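Local coordinates for protein p13 MTCP-1 (Homo sapiens, PDB 1A1X) that binds the PH domains of AKT1 and AKT2, but not AKT3, and enhances the phosphorylation and activation of these two kinases, at residues R84-Q89 against L100-L105; P10-V16 against P67-L72; H17-R23 against V50-A56; A32-E36 against S64-L68. All blocks are in the same frame, centred on the assembly; numbering follows the deposited sequence.

Interaction 1. Residues R84-Q89 against L100-L105; sequences RLWQIQ and LLLKLL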
loop_
_atom_site.group_PDB
_atom_site.type_symbol
_atom_site.label_atom_id
_atom_site.label_comp_id
_atom_site.label_asym_id
_atom_site.label_seq_id
_atom_site.Cartn_x
_atom_site.Cartn_y
_atom_site.Cartn_z
ATOM N N ARG A 84 -15.587 -3.005 15.696
ATOM C CA ARG A 84 -14.463 -3.706 15.092
ATOM C C ARG A 84 -13.373 -2.708 14.737
ATOM O O ARG A 84 -13.660 -1.541 14.480
ATOM C CB ARG A 84 -14.912 -4.449 13.848
ATOM C CG ARG A 84 -15.993 -5.446 14.126
ATOM C CD ARG A 84 -16.526 -6.018 12.839
ATOM N NE ARG A 84 -17.652 -6.920 13.072
ATOM C CZ ARG A 84 -18.712 -7.004 12.276
ATOM N NH1 ARG A 84 -18.790 -6.237 11.193
ATOM N NH2 ARG A 84 -19.693 -7.854 12.560
ATOM N N LEU A 85 -12.126 -3.174 14.741
ATOM C CA LEU A 85 -10.968 -2.342 14.431
ATOM C C LEU A 85 -10.422 -2.615 13.045
ATOM O O LEU A 85 -10.371 -3.758 12.596
ATOM C CB LEU A 85 -9.860 -2.550 15.463
ATOM C CG LEU A 85 -9.795 -1.603 16.663
ATOM C CD1 LEU A 85 -11.166 -1.389 17.253
ATOM C CD2 LEU A 85 -8.849 -2.169 17.701
ATOM N N TRP A 86 -10.041 -1.540 12.366
ATOM C CA TRP A 86 -9.485 -1.608 11.023
ATOM C C TRP A 86 -8.115 -0.957 11.073
ATOM O O TRP A 86 -7.997 0.211 11.422
ATOM C CB TRP A 86 -10.366 -0.851 10.030
ATOM C CG TRP A 86 -11.729 -1.436 9.854
ATOM C CD1 TRP A 86 -12.739 -1.450 10.778
ATOM C CD2 TRP A 86 -12.252 -2.067 8.678
ATOM N NE1 TRP A 86 -13.853 -2.048 10.249
ATOM C CE2 TRP A 86 -13.587 -2.437 8.962
ATOM C CE3 TRP A 86 -11.726 -2.352 7.409
ATOM C CZ2 TRP A 86 -14.407 -3.081 8.025
ATOM C CZ3 TRP A 86 -12.540 -2.988 6.475
ATOM C CH2 TRP A 86 -13.866 -3.346 6.789
ATOM N N GLN A 87 -7.083 -1.722 10.747
ATOM C CA GLN A 87 -5.715 -1.222 10.767
ATOM C C GLN A 87 -5.413 -0.377 9.538
ATOM O O GLN A 87 -5.743 -0.772 8.426
ATOM C CB GLN A 87 -4.740 -2.411 10.796
ATOM C CG GLN A 87 -3.270 -2.022 10.867
ATOM C CD GLN A 87 -2.907 -1.361 12.187
ATOM O OE1 GLN A 87 -3.095 -1.947 13.257
ATOM N NE2 GLN A 87 -2.385 -0.138 12.121
ATOM N N ILE A 88 -4.821 0.799 9.726
ATOM C CA ILE A 88 -4.448 1.615 8.575
ATOM C C ILE A 88 -3.105 1.034 8.132
ATOM O O ILE A 88 -2.109 1.176 8.836
ATOM C CB ILE A 88 -4.261 3.108 8.938
ATOM C CG1 ILE A 88 -5.593 3.741 9.351
ATOM C CG2 ILE A 88 -3.690 3.877 7.744
ATOM C CD1 ILE A 88 -5.445 5.153 9.930
ATOM N N GLN A 89 -3.097 0.303 7.020
ATOM C CA GLN A 89 -1.858 -0.298 6.521
ATOM C C GLN A 89 -1.013 0.711 5.761
ATOM O O GLN A 89 0.217 0.620 5.739
ATOM C CB GLN A 89 -2.152 -1.541 5.698
ATOM C CG GLN A 89 -2.912 -2.567 6.503
ATOM C CD GLN A 89 -2.819 -3.936 5.894
ATOM O OE1 GLN A 89 -3.505 -4.240 4.930
ATOM N NE2 GLN A 89 -1.955 -4.770 6.451
ATOM N N LEU A 100 -6.357 5.531 1.566
ATOM C CA LEU A 100 -6.237 4.809 2.828
ATOM C C LEU A 100 -6.393 3.348 2.490
ATOM O O LEU A 100 -7.211 3.002 1.638
ATOM C CB LEU A 100 -7.354 5.187 3.800
ATOM C CG LEU A 100 -7.305 6.509 4.563
ATOM C CD1 LEU A 100 -8.636 6.728 5.264
ATOM C CD2 LEU A 100 -6.165 6.492 5.562
ATOM N N LEU A 101 -5.542 2.509 3.075
ATOM C CA LEU A 101 -5.646 1.070 2.883
ATOM C C LEU A 101 -5.921 0.511 4.275
ATOM O O LEU A 101 -5.041 0.514 5.147
ATOM C CB LEU A 101 -4.372 0.454 2.290
ATOM C CG LEU A 101 -4.571 -1.046 2.019
ATOM C CD1 LEU A 101 -5.631 -1.237 0.944
ATOM C CD2 LEU A 101 -3.257 -1.716 1.625
ATOM N N LEU A 102 -7.166 0.077 4.476
ATOM C CA LEU A 102 -7.643 -0.457 5.753
ATOM C C LEU A 102 -7.770 -1.971 5.776
ATOM O O LEU A 102 -8.228 -2.580 4.815
ATOM C CB LEU A 102 -9.014 0.142 6.083
ATOM C CG LEU A 102 -9.128 1.662 6.100
ATOM C CD1 LEU A 102 -10.566 2.086 6.411
ATOM C CD2 LEU A 102 -8.162 2.216 7.127
ATOM N N LYS A 103 -7.430 -2.565 6.912
ATOM C CA LYS A 103 -7.519 -4.003 7.062
ATOM C C LYS A 103 -8.357 -4.341 8.284
ATOM O O LYS A 103 -8.029 -3.931 9.397
ATOM C CB LYS A 103 -6.118 -4.609 7.210
ATOM C CG LYS A 103 -6.104 -6.139 7.269
ATOM C CD LYS A 103 -4.700 -6.674 7.423
ATOM C CE LYS A 103 -4.718 -8.177 7.474
ATOM N NZ LYS A 103 -3.352 -8.748 7.495
ATOM N N LEU A 104 -9.439 -5.083 8.072
ATOM C CA LEU A 104 -10.314 -5.480 9.174
ATOM C C LEU A 104 -9.619 -6.534 10.022
ATOM O O LEU A 104 -9.272 -7.604 9.531
ATOM C CB LEU A 104 -11.643 -6.024 8.645
ATOM C CG LEU A 104 -12.592 -6.538 9.721
ATOM C CD1 LEU A 104 -12.900 -5.441 10.733
ATOM C CD2 LEU A 104 -13.853 -7.051 9.070
ATOM N N LEU A 105 -9.389 -6.200 11.284
ATOM C CA LEU A 105 -8.724 -7.087 12.222
ATOM C C LEU A 105 -9.732 -7.958 12.972
ATOM O O LEU A 105 -10.904 -7.594 13.097
ATOM C CB LEU A 105 -7.920 -6.254 13.221
ATOM C CG LEU A 105 -6.822 -5.361 12.636
ATOM C CD1 LEU A 105 -6.215 -4.509 13.747
ATOM C CD2 LEU A 105 -5.757 -6.205 11.979
HETATM O O HOH W 1 -11.881 -6.003 15.112
#
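The antiparallel hairpin of strands 85-94 and 97-104 in the closed TCL1-family barrel is joined here at its open end, where Trp-86 lies against Leu-104. Around the hydrogen-bonded pair Gln-87/Lys-103, Gln-87 N gives to Lys-103 O at 2.8 Å and Lys-103 N returns to Gln-87 O at 2.9 Å; the bonds Leu-105 N to Leu-85 O and Gln-89 N to Leu-101 O extend the register on either side. Just past the last pair, one water accepts from Leu-85 N and donates to Leu-105 O.

Leu-104 lays its CD1 methyl over one face of the indole, a CH-pi contact 3.7 Å from the centroid of the five-membered ring of Trp-86; Leu-104 CG stands anti to its own backbone nitrogen (chi1 177°), which carries that branch across the ring. On the same side of the sheet Ile-88 and Leu-102 run side by side, CG1 of Ile-88 3.7 Å from CD2 of Leu-102. On the other side the amide of Gln-89 rests on the extended aliphatic chain of Lys-103, with Gln-89 NE2 3.5 Å from Lys-103 CD. Lys-103 NZ bonds Gly-4 O and forms a salt bridge to Glu-5, both of the second subunit; Gln-89 NE2 also reaches that Glu-5, and Gln-89 OE1 accepts from Arg-42. Strands 77-80 and 41-46 flank the hairpin, Asp-80 holding Trp-86 NE1, Leu-41 and Ala-43 packing on the indole.

Interaction 2. Residues P10-V16 against P67-L72; sequences PPDHLWV and PLMWQL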
loop_
_atom_site.group_PDB
_atom_site.type_symbol
_atom_site.label_atom_id
_atom_site.label_comp_id
_atom_site.label_asym_id
_atom_site.label_seq_id
_atom_site.Cartn_x
_atom_site.Cartn_y
_atom_site.Cartn_z
ATOM N N PRO A 10 -5.091 11.486 8.667
ATOM C CA PRO A 10 -6.244 10.793 8.088
ATOM C C PRO A 10 -7.519 11.407 8.652
ATOM O O PRO A 10 -7.471 12.122 9.653
ATOM C CB PRO A 10 -6.047 9.352 8.573
ATOM C CG PRO A 10 -5.362 9.522 9.869
ATOM C CD PRO A 10 -4.340 10.585 9.560
ATOM N N PRO A 11 -8.666 11.185 7.988
ATOM C CA PRO A 11 -9.908 11.760 8.514
ATOM C C PRO A 11 -10.293 11.216 9.891
ATOM O O PRO A 11 -10.106 10.038 10.186
ATOM C CB PRO A 11 -10.941 11.393 7.440
ATOM C CG PRO A 11 -10.396 10.163 6.834
ATOM C CD PRO A 11 -8.918 10.474 6.723
ATOM N N ASP A 12 -10.774 12.111 10.748
ATOM C CA ASP A 12 -11.220 11.769 12.091
ATOM C C ASP A 12 -12.391 10.782 12.016
ATOM O O ASP A 12 -12.556 9.915 12.879
ATOM C CB ASP A 12 -11.627 13.048 12.821
ATOM C CG ASP A 12 -12.359 12.773 14.099
ATOM O OD1 ASP A 12 -11.749 12.188 15.025
ATOM O OD2 ASP A 12 -13.556 13.130 14.165
ATOM N N HIS A 13 -13.219 10.940 10.992
ATOM C CA HIS A 13 -14.344 10.041 10.786
ATOM C C HIS A 13 -14.869 10.005 9.356
ATOM O O HIS A 13 -14.640 10.925 8.552
ATOM C CB HIS A 13 -15.475 10.315 11.784
ATOM C CG HIS A 13 -16.078 11.678 11.677
ATOM N ND1 HIS A 13 -15.899 12.645 12.645
ATOM C CD2 HIS A 13 -16.913 12.215 10.755
ATOM C CE1 HIS A 13 -16.605 13.717 12.326
ATOM N NE2 HIS A 13 -17.230 13.482 11.185
ATOM N N LEU A 14 -15.525 8.894 9.033
ATOM C CA LEU A 14 -16.110 8.682 7.720
ATOM C C LEU A 14 -17.518 8.135 7.918
ATOM O O LEU A 14 -17.705 7.095 8.555
ATOM C CB LEU A 14 -15.262 7.694 6.925
ATOM C CG LEU A 14 -13.884 8.235 6.532
ATOM C CD1 LEU A 14 -12.911 7.110 6.224
ATOM C CD2 LEU A 14 -14.046 9.159 5.353
ATOM N N TRP A 15 -18.506 8.880 7.434
ATOM C CA TRP A 15 -19.899 8.479 7.554
ATOM C C TRP A 15 -20.399 8.100 6.170
ATOM O O TRP A 15 -20.257 8.871 5.229
ATOM C CB TRP A 15 -20.767 9.626 8.092
ATOM C CG TRP A 15 -20.553 10.030 9.532
ATOM C CD1 TRP A 15 -19.935 11.161 9.978
ATOM C CD2 TRP A 15 -21.053 9.365 10.699
ATOM N NE1 TRP A 15 -20.030 11.251 11.346
ATOM C CE2 TRP A 15 -20.711 10.160 11.813
ATOM C CE3 TRP A 15 -21.764 8.175 10.911
ATOM C CZ2 TRP A 15 -21.057 9.806 13.125
ATOM C CZ3 TRP A 15 -22.111 7.820 12.223
ATOM C CH2 TRP A 15 -21.757 8.635 13.307
ATOM N N VAL A 16 -21.007 6.923 6.061
ATOM C CA VAL A 16 -21.547 6.434 4.801
ATOM C C VAL A 16 -22.704 7.314 4.311
ATOM O O VAL A 16 -23.437 7.918 5.114
ATOM C CB VAL A 16 -22.036 4.960 4.957
ATOM C CG1 VAL A 16 -23.289 4.895 5.813
ATOM C CG2 VAL A 16 -22.265 4.322 3.615
ATOM N N PRO A 67 -18.725 -0.793 6.812
ATOM C CA PRO A 67 -19.529 -0.236 7.903
ATOM C C PRO A 67 -20.242 1.075 7.620
ATOM O O PRO A 67 -19.986 1.743 6.614
ATOM C CB PRO A 67 -18.500 -0.075 9.018
ATOM C CG PRO A 67 -17.284 0.358 8.262
ATOM C CD PRO A 67 -17.288 -0.538 7.031
ATOM N N LEU A 68 -21.156 1.423 8.523
ATOM C CA LEU A 68 -21.914 2.666 8.433
ATOM C C LEU A 68 -20.990 3.832 8.770
ATOM O O LEU A 68 -21.179 4.945 8.281
ATOM C CB LEU A 68 -23.081 2.669 9.426
ATOM C CG LEU A 68 -24.213 1.655 9.291
ATOM C CD1 LEU A 68 -25.205 1.881 10.417
ATOM C CD2 LEU A 68 -24.904 1.795 7.952
ATOM N N MET A 69 -19.990 3.573 9.605
ATOM C CA MET A 69 -19.063 4.621 9.997
ATOM C C MET A 69 -17.738 4.105 10.530
ATOM O O MET A 69 -17.657 3.010 11.087
ATOM C CB MET A 69 -19.693 5.496 11.074
ATOM C CG MET A 69 -19.983 4.743 12.357
ATOM S SD MET A 69 -19.444 5.635 13.817
ATOM C CE MET A 69 -17.825 4.960 14.034
ATOM N N TRP A 70 -16.713 4.937 10.375
ATOM C CA TRP A 70 -15.367 4.656 10.857
ATOM C C TRP A 70 -14.993 5.876 11.680
ATOM O O TRP A 70 -15.246 6.999 11.256
ATOM C CB TRP A 70 -14.379 4.531 9.694
ATOM C CG TRP A 70 -14.238 3.165 9.116
ATOM C CD1 TRP A 70 -13.813 2.044 9.759
ATOM C CD2 TRP A 70 -14.395 2.804 7.738
ATOM N NE1 TRP A 70 -13.679 1.009 8.862
ATOM C CE2 TRP A 70 -14.027 1.450 7.615
ATOM C CE3 TRP A 70 -14.803 3.502 6.591
ATOM C CZ2 TRP A 70 -14.052 0.771 6.387
ATOM C CZ3 TRP A 70 -14.831 2.830 5.370
ATOM C CH2 TRP A 70 -14.455 1.473 5.280
ATOM N N GLN A 71 -14.391 5.655 12.841
ATOM C CA GLN A 71 -13.970 6.732 13.724
ATOM C C GLN A 71 -12.499 6.500 14.041
ATOM O O GLN A 71 -12.123 5.407 14.457
ATOM C CB GLN A 71 -14.802 6.677 15.003
ATOM C CG GLN A 71 -14.526 7.772 16.010
ATOM C CD GLN A 71 -15.419 7.645 17.240
ATOM O OE1 GLN A 71 -15.051 7.010 18.231
ATOM N NE2 GLN A 71 -16.610 8.231 17.169
ATOM N N LEU A 72 -11.662 7.515 13.825
ATOM C CA LEU A 72 -10.232 7.387 14.101
ATOM C C LEU A 72 -9.996 6.948 15.552
ATOM O O LEU A 72 -10.524 7.535 16.502
ATOM C CB LEU A 72 -9.503 8.690 13.770
ATOM C CG LEU A 72 -7.977 8.679 13.647
ATOM C CD1 LEU A 72 -7.502 7.565 12.713
ATOM C CD2 LEU A 72 -7.512 10.047 13.138
#
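Backbone hydrogen bonds set the register between Leu-14 and Trp-70, the hydrogen-bonded pair: Leu-14 N gives to Trp-70 O at 2.9 Å and Trp-70 N to Leu-14 O at 3.0 Å. Val-16 N to Leu-68 O extends the pairing at one end, and Leu-72 N to Asp-12 O, 2.7 Å and nearly straight (177°), at the other. Strands 13-16 and 69-73 stand first and last in the order across the sheet, so their pairing closes the eight-stranded antiparallel barrel.

On the Leu-14 and Trp-70 side, Leu-14 CD1 comes 4.1 Å from Trp-70 CE3, while Pro-67 CG sits over the centre of the Trp-70 ring and Trp-86 meets that ring edge-to-face. On the other face, Trp-15 and Met-69 lie side by side, Met-69 CB 3.4 Å from Trp-15 CE3. Met-69 CG lies between the backbone N and the carbonyl carbon (chi1 64°), and the chain bends on to bring SD to 4.3 Å from the centroid of the six-membered ring of Trp-15, an oblique Met-aromatic contact. Before strand 13-16 begins, Pro-10 CG meets Leu-72 CD2 at 3.9 Å.

Within the 10-16 segment, His-13 ND1 gives to Asp-12 OD2, just before the strand, from above the carboxylate plane.

Interaction 3. Residues H17-R23 against V50-A56; sequences HQEGIYR and VPLGDAA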
loop_
_atom_site.group_PDB
_atom_site.type_symbol
_atom_site.label_atom_id
_atom_site.label_comp_id
_atom_site.label_asym_id
_atom_site.label_seq_id
_atom_site.Cartn_x
_atom_site.Cartn_y
_atom_site.Cartn_z
ATOM N N HIS A 17 -22.808 7.459 2.995
ATOM C CA HIS A 17 -23.899 8.227 2.401
ATOM C C HIS A 17 -24.701 7.252 1.559
ATOM O O HIS A 17 -25.917 7.094 1.718
ATOM C CB HIS A 17 -23.378 9.351 1.517
ATOM C CG HIS A 17 -24.460 10.243 1.014
ATOM N ND1 HIS A 17 -25.052 11.202 1.804
ATOM C CD2 HIS A 17 -25.119 10.267 -0.165
ATOM C CE1 HIS A 17 -26.034 11.776 1.135
ATOM N NE2 HIS A 17 -26.096 11.226 -0.063
ATOM N N GLN A 18 -23.975 6.581 0.678
ATOM C CA GLN A 18 -24.510 5.577 -0.208
ATOM C C GLN A 18 -23.494 4.449 -0.100
ATOM O O GLN A 18 -22.353 4.685 0.308
ATOM C CB GLN A 18 -24.542 6.130 -1.623
ATOM C CG GLN A 18 -25.263 5.269 -2.611
ATOM C CD GLN A 18 -25.255 5.877 -3.991
ATOM O OE1 GLN A 18 -24.218 5.904 -4.661
ATOM N NE2 GLN A 18 -26.414 6.372 -4.430
ATOM N N GLU A 19 -23.895 3.233 -0.448
ATOM C CA GLU A 19 -22.996 2.085 -0.370
ATOM C C GLU A 19 -21.665 2.408 -1.035
ATOM O O GLU A 19 -21.634 2.768 -2.205
ATOM C CB GLU A 19 -23.631 0.868 -1.060
ATOM C CG GLU A 19 -23.672 -0.413 -0.218
ATOM C CD GLU A 19 -22.376 -1.205 -0.253
ATOM O OE1 GLU A 19 -21.448 -0.903 0.529
ATOM O OE2 GLU A 19 -22.293 -2.151 -1.059
ATOM N N GLY A 20 -20.585 2.345 -0.265
ATOM C CA GLY A 20 -19.267 2.622 -0.810
ATOM C C GLY A 20 -18.823 4.075 -0.883
ATOM O O GLY A 20 -17.666 4.345 -1.224
ATOM N N ILE A 21 -19.729 5.014 -0.604
ATOM C CA ILE A 21 -19.375 6.431 -0.638
ATOM C C ILE A 21 -19.560 7.026 0.748
ATOM O O ILE A 21 -20.652 6.987 1.322
ATOM C CB ILE A 21 -20.191 7.216 -1.690
ATOM C CG1 ILE A 21 -19.991 6.596 -3.072
ATOM C CG2 ILE A 21 -19.725 8.690 -1.741
ATOM C CD1 ILE A 21 -20.792 7.265 -4.176
ATOM N N TYR A 22 -18.461 7.537 1.289
ATOM C CA TYR A 22 -18.424 8.116 2.612
ATOM C C TYR A 22 -18.122 9.603 2.563
ATOM O O TYR A 22 -17.706 10.132 1.537
ATOM C CB TYR A 22 -17.332 7.418 3.435
ATOM C CG TYR A 22 -17.621 5.958 3.723
ATOM C CD1 TYR A 22 -17.478 4.984 2.731
ATOM C CD2 TYR A 22 -18.073 5.557 4.976
ATOM C CE1 TYR A 22 -17.789 3.648 2.988
ATOM C CE2 TYR A 22 -18.385 4.232 5.243
ATOM C CZ TYR A 22 -18.243 3.284 4.248
ATOM O OH TYR A 22 -18.563 1.978 4.515
ATOM N N ARG A 23 -18.322 10.267 3.693
ATOM C CA ARG A 23 -18.024 11.691 3.833
ATOM C C ARG A 23 -17.292 11.907 5.157
ATOM O O ARG A 23 -17.655 11.307 6.169
ATOM C CB ARG A 23 -19.302 12.527 3.792
ATOM C CG ARG A 23 -19.878 12.693 2.405
ATOM C CD ARG A 23 -20.863 13.839 2.370
ATOM N NE ARG A 23 -21.994 13.594 3.253
ATOM C CZ ARG A 23 -23.199 14.127 3.086
ATOM N NH1 ARG A 23 -23.433 14.944 2.062
ATOM N NH2 ARG A 23 -24.176 13.831 3.936
ATOM N N VAL A 50 -17.221 12.873 -5.825
ATOM C CA VAL A 50 -18.251 12.178 -6.591
ATOM C C VAL A 50 -19.594 12.823 -6.290
ATOM O O VAL A 50 -19.732 13.529 -5.293
ATOM C CB VAL A 50 -18.308 10.663 -6.253
ATOM C CG1 VAL A 50 -17.039 9.971 -6.716
ATOM C CG2 VAL A 50 -18.508 10.448 -4.763
ATOM N N PRO A 51 -20.588 12.635 -7.171
ATOM C CA PRO A 51 -21.899 13.238 -6.919
ATOM C C PRO A 51 -22.580 12.552 -5.754
ATOM O O PRO A 51 -22.266 11.406 -5.417
ATOM C CB PRO A 51 -22.649 12.979 -8.226
ATOM C CG PRO A 51 -22.079 11.680 -8.687
ATOM C CD PRO A 51 -20.597 11.875 -8.434
ATOM N N LEU A 52 -23.462 13.283 -5.094
ATOM C CA LEU A 52 -24.205 12.730 -3.976
ATOM C C LEU A 52 -25.678 12.861 -4.301
ATOM O O LEU A 52 -26.132 13.922 -4.732
ATOM C CB LEU A 52 -23.902 13.480 -2.679
ATOM C CG LEU A 52 -22.521 13.283 -2.061
ATOM C CD1 LEU A 52 -22.379 14.174 -0.839
ATOM C CD2 LEU A 52 -22.322 11.836 -1.688
ATOM N N GLY A 53 -26.399 11.757 -4.165
ATOM C CA GLY A 53 -27.825 11.771 -4.410
ATOM C C GLY A 53 -28.460 11.588 -3.049
ATOM O O GLY A 53 -27.988 12.163 -2.059
ATOM N N ASP A 54 -29.491 10.753 -2.981
ATOM C CA ASP A 54 -30.162 10.490 -1.713
ATOM C C ASP A 54 -29.297 9.597 -0.822
ATOM O O ASP A 54 -28.522 8.775 -1.326
ATOM C CB ASP A 54 -31.496 9.775 -1.953
ATOM C CG ASP A 54 -32.431 10.553 -2.857
ATOM O OD1 ASP A 54 -32.245 11.773 -3.023
ATOM O OD2 ASP A 54 -33.359 9.934 -3.409
ATOM N N ALA A 55 -29.411 9.778 0.492
ATOM C CA ALA A 55 -28.679 8.934 1.427
ATOM C C ALA A 55 -29.408 7.603 1.373
ATOM O O ALA A 55 -30.636 7.569 1.287
ATOM C CB ALA A 55 -28.746 9.505 2.819
ATOM N N ALA A 56 -28.667 6.502 1.374
ATOM C CA ALA A 56 -29.309 5.194 1.318
ATOM C C ALA A 56 -29.993 4.854 2.645
ATOM O O ALA A 56 -29.594 5.355 3.696
ATOM C CB ALA A 56 -28.286 4.117 0.961
#
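The imidazole of His-17 sits between Leu-52 and Ala-55 in the connection that follows strand 41-46. Leu-52 approaches over one face, its CD2 3.6 Å from His-17 CD2; Ala-55 CA lies over the opposite face in a CH-pi contact, 4.0 Å from the ring centroid. With CG anti to the backbone N (chi1 -174°), the ring extends into the loop, and its NE2 gives a nearly straight bond to Gly-53 O (2.9 Å, 172°). The acceptor lies in the imidazole plane, although NE2 stands well above the plane of the Gly-53 carbonyl.

Ile-21 and Val-50 meet tip to tip, CG2 to CG2 at 3.7 Å, whereas Arg-23 passes obliquely by Leu-52 CD1. His-17 and Gln-18 form a classic beta bulge opposite Ile-21, beside a type II turn with Gly-20 at its third position. Ala-56 N donates to His-17 O at 2.8 Å. His-17 thus grips the loop through both carbonyl and ring; donation implies a proton on NE2, and the Arg-23 guanidinium close to ND1 would probably disfavour a second.

Interaction 4. Residues A32-E36 against S64-L68; sequences AVVEE and SQLPL
Leu-66 and Val-34 bury the most surface here, with Gln-65 close behind, where the loop leading from helix 58-61 to strand 69-73 packs along the C-terminal half of strand 29-36. The isobutyl group of Leu-66 and the isopropyl group of Val-34 slide past each other in opposite directions. CG2 of Val-34 is the branch engaged, 3.7 Å from Leu-66 CD1 and 3.9 Å from Leu-66 CD2. That second methyl also reaches Ala-32, whose CB is 4.0 Å from Leu-66 CD2, so the leucine spans two residues on the same side of the strand.

Gln-65 crosses Val-34 at about a right angle, its OE1 3.9 Å from Val-34 CG1. Its chain is extended beyond CG (chi2 -178°) and carries the amide to Glu-36, where Gln-65 NE2 gives a rather long bond of 3.2 Å to Glu-36 OE1. The carboxylate oxygen lies in the amide plane of Gln-65, but the donor comes from above the carboxylate, and the two flat groups are turned 70° apart. Within the loop, Ser-64 OG accepts from Leu-66 N at 3.2 Å, an ST turn that ties the backbone at Leu-66 to the serine; the same hydroxyl is also hydrogen-bonded to Glu-19. Strand 41-46 borders the contact through Leu-41, which touches both Val-34 and Gln-65, while Tyr-22 of strand 21-24 packs on Ala-32 and Leu-66.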
loop_
_atom_site.group_PDB
_atom_site.type_symbol
_atom_site.label_atom_id
_atom_site.label_comp_id
_atom_site.label_asym_id
_atom_site.label_seq_id
_atom_site.Cartn_x
_atom_site.Cartn_y
_atom_site.Cartn_z
ATOM N N ALA A 32 -15.023 3.952 -1.288
ATOM C CA ALA A 32 -14.445 2.747 -0.709
ATOM C C ALA A 32 -14.737 1.492 -1.521
ATOM O O ALA A 32 -15.874 1.251 -1.919
ATOM C CB ALA A 32 -14.918 2.569 0.731
ATOM N N VAL A 33 -13.690 0.713 -1.783
ATOM C CA VAL A 33 -13.831 -0.528 -2.517
ATOM C C VAL A 33 -13.302 -1.677 -1.666
ATOM O O VAL A 33 -12.387 -1.500 -0.863
ATOM C CB VAL A 33 -13.088 -0.516 -3.891
ATOM C CG1 VAL A 33 -13.657 0.557 -4.798
ATOM C CG2 VAL A 33 -11.589 -0.337 -3.709
ATOM N N VAL A 34 -13.911 -2.847 -1.826
ATOM C CA VAL A 34 -13.496 -4.024 -1.086
ATOM C C VAL A 34 -12.474 -4.825 -1.882
ATOM O O VAL A 34 -12.624 -5.012 -3.082
ATOM C CB VAL A 34 -14.707 -4.952 -0.746
ATOM C CG1 VAL A 34 -14.220 -6.228 -0.038
ATOM C CG2 VAL A 34 -15.716 -4.221 0.136
ATOM N N GLU A 35 -11.403 -5.228 -1.210
ATOM C CA GLU A 35 -10.365 -6.065 -1.810
ATOM C C GLU A 35 -10.171 -7.208 -0.821
ATOM O O GLU A 35 -9.381 -7.133 0.115
ATOM C CB GLU A 35 -9.095 -5.267 -2.020
ATOM C CG GLU A 35 -9.366 -4.048 -2.860
ATOM C CD GLU A 35 -8.117 -3.353 -3.323
ATOM O OE1 GLU A 35 -7.153 -3.286 -2.527
ATOM O OE2 GLU A 35 -8.108 -2.870 -4.482
ATOM N N GLU A 36 -10.968 -8.246 -1.012
ATOM C CA GLU A 36 -10.970 -9.398 -0.134
ATOM C C GLU A 36 -9.897 -10.453 -0.383
ATOM O O GLU A 36 -9.729 -10.941 -1.501
ATOM C CB GLU A 36 -12.346 -10.034 -0.192
ATOM C CG GLU A 36 -12.599 -11.067 0.866
ATOM C CD GLU A 36 -13.981 -11.660 0.755
ATOM O OE1 GLU A 36 -14.896 -10.972 0.246
ATOM O OE2 GLU A 36 -14.147 -12.822 1.173
ATOM N N SER A 64 -24.156 -4.880 3.691
ATOM C CA SER A 64 -22.856 -4.468 3.167
ATOM C C SER A 64 -21.658 -4.999 3.947
ATOM O O SER A 64 -21.749 -5.233 5.149
ATOM C CB SER A 64 -22.786 -2.940 3.115
ATOM O OG SER A 64 -21.534 -2.506 2.615
ATOM N N GLN A 65 -20.536 -5.186 3.255
ATOM C CA GLN A 65 -19.300 -5.654 3.895
ATOM C C GLN A 65 -18.587 -4.493 4.614
ATOM O O GLN A 65 -17.777 -4.701 5.522
ATOM C CB GLN A 65 -18.362 -6.282 2.858
ATOM C CG GLN A 65 -18.902 -7.558 2.228
ATOM C CD GLN A 65 -17.926 -8.165 1.244
ATOM O OE1 GLN A 65 -17.832 -7.725 0.103
ATOM N NE2 GLN A 65 -17.178 -9.165 1.686
ATOM N N LEU A 66 -18.885 -3.276 4.174
ATOM C CA LEU A 66 -18.324 -2.048 4.739
ATOM C C LEU A 66 -19.272 -1.509 5.818
ATOM O O LEU A 66 -20.494 -1.695 5.738
ATOM C CB LEU A 66 -18.126 -1.005 3.629
ATOM C CG LEU A 66 -16.789 -0.942 2.883
ATOM C CD1 LEU A 66 -15.912 -2.143 3.194
ATOM C CD2 LEU A 66 -17.041 -0.802 1.390
ATOM N N PRO A 67 -18.725 -0.793 6.812
ATOM C CA PRO A 67 -19.529 -0.236 7.903
ATOM C C PRO A 67 -20.242 1.075 7.620
ATOM O O PRO A 67 -19.986 1.743 6.614
ATOM C CB PRO A 67 -18.500 -0.075 9.018
ATOM C CG PRO A 67 -17.284 0.358 8.262
ATOM C CD PRO A 67 -17.288 -0.538 7.031
ATOM N N LEU A 68 -21.156 1.423 8.523
ATOM C CA LEU A 68 -21.914 2.666 8.433
ATOM C C LEU A 68 -20.990 3.832 8.770
ATOM O O LEU A 68 -21.179 4.945 8.281
ATOM C CB LEU A 68 -23.081 2.669 9.426
ATOM C CG LEU A 68 -24.213 1.655 9.291
ATOM C CD1 LEU A 68 -25.205 1.881 10.417
ATOM C CD2 LEU A 68 -24.904 1.795 7.952
#

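Interactions 1 and 2 are strand pairings of the barrel itself, partly buried and built on regular backbone bonds; they touch where Trp-86, Pro-67 and Trp-70 pack together. Interactions 3 and 4 lie at the surface, where irregular connections cover strands: interaction 3 combines one backbone bond with a histidine ring bond, whereas interaction 4 crosses only through side chains. Interaction 2 closes a chain loop that contains interaction 3, and it shares Pro-67 and Leu-68 with interaction 4. Tyr-22, from the 17-23 segment, joins these three regions by packing on Trp-70, Ala-32 and Leu-66. Interactions 1 and 3 lie on opposite sides of the chain's centre, about 21 Å apart between centres.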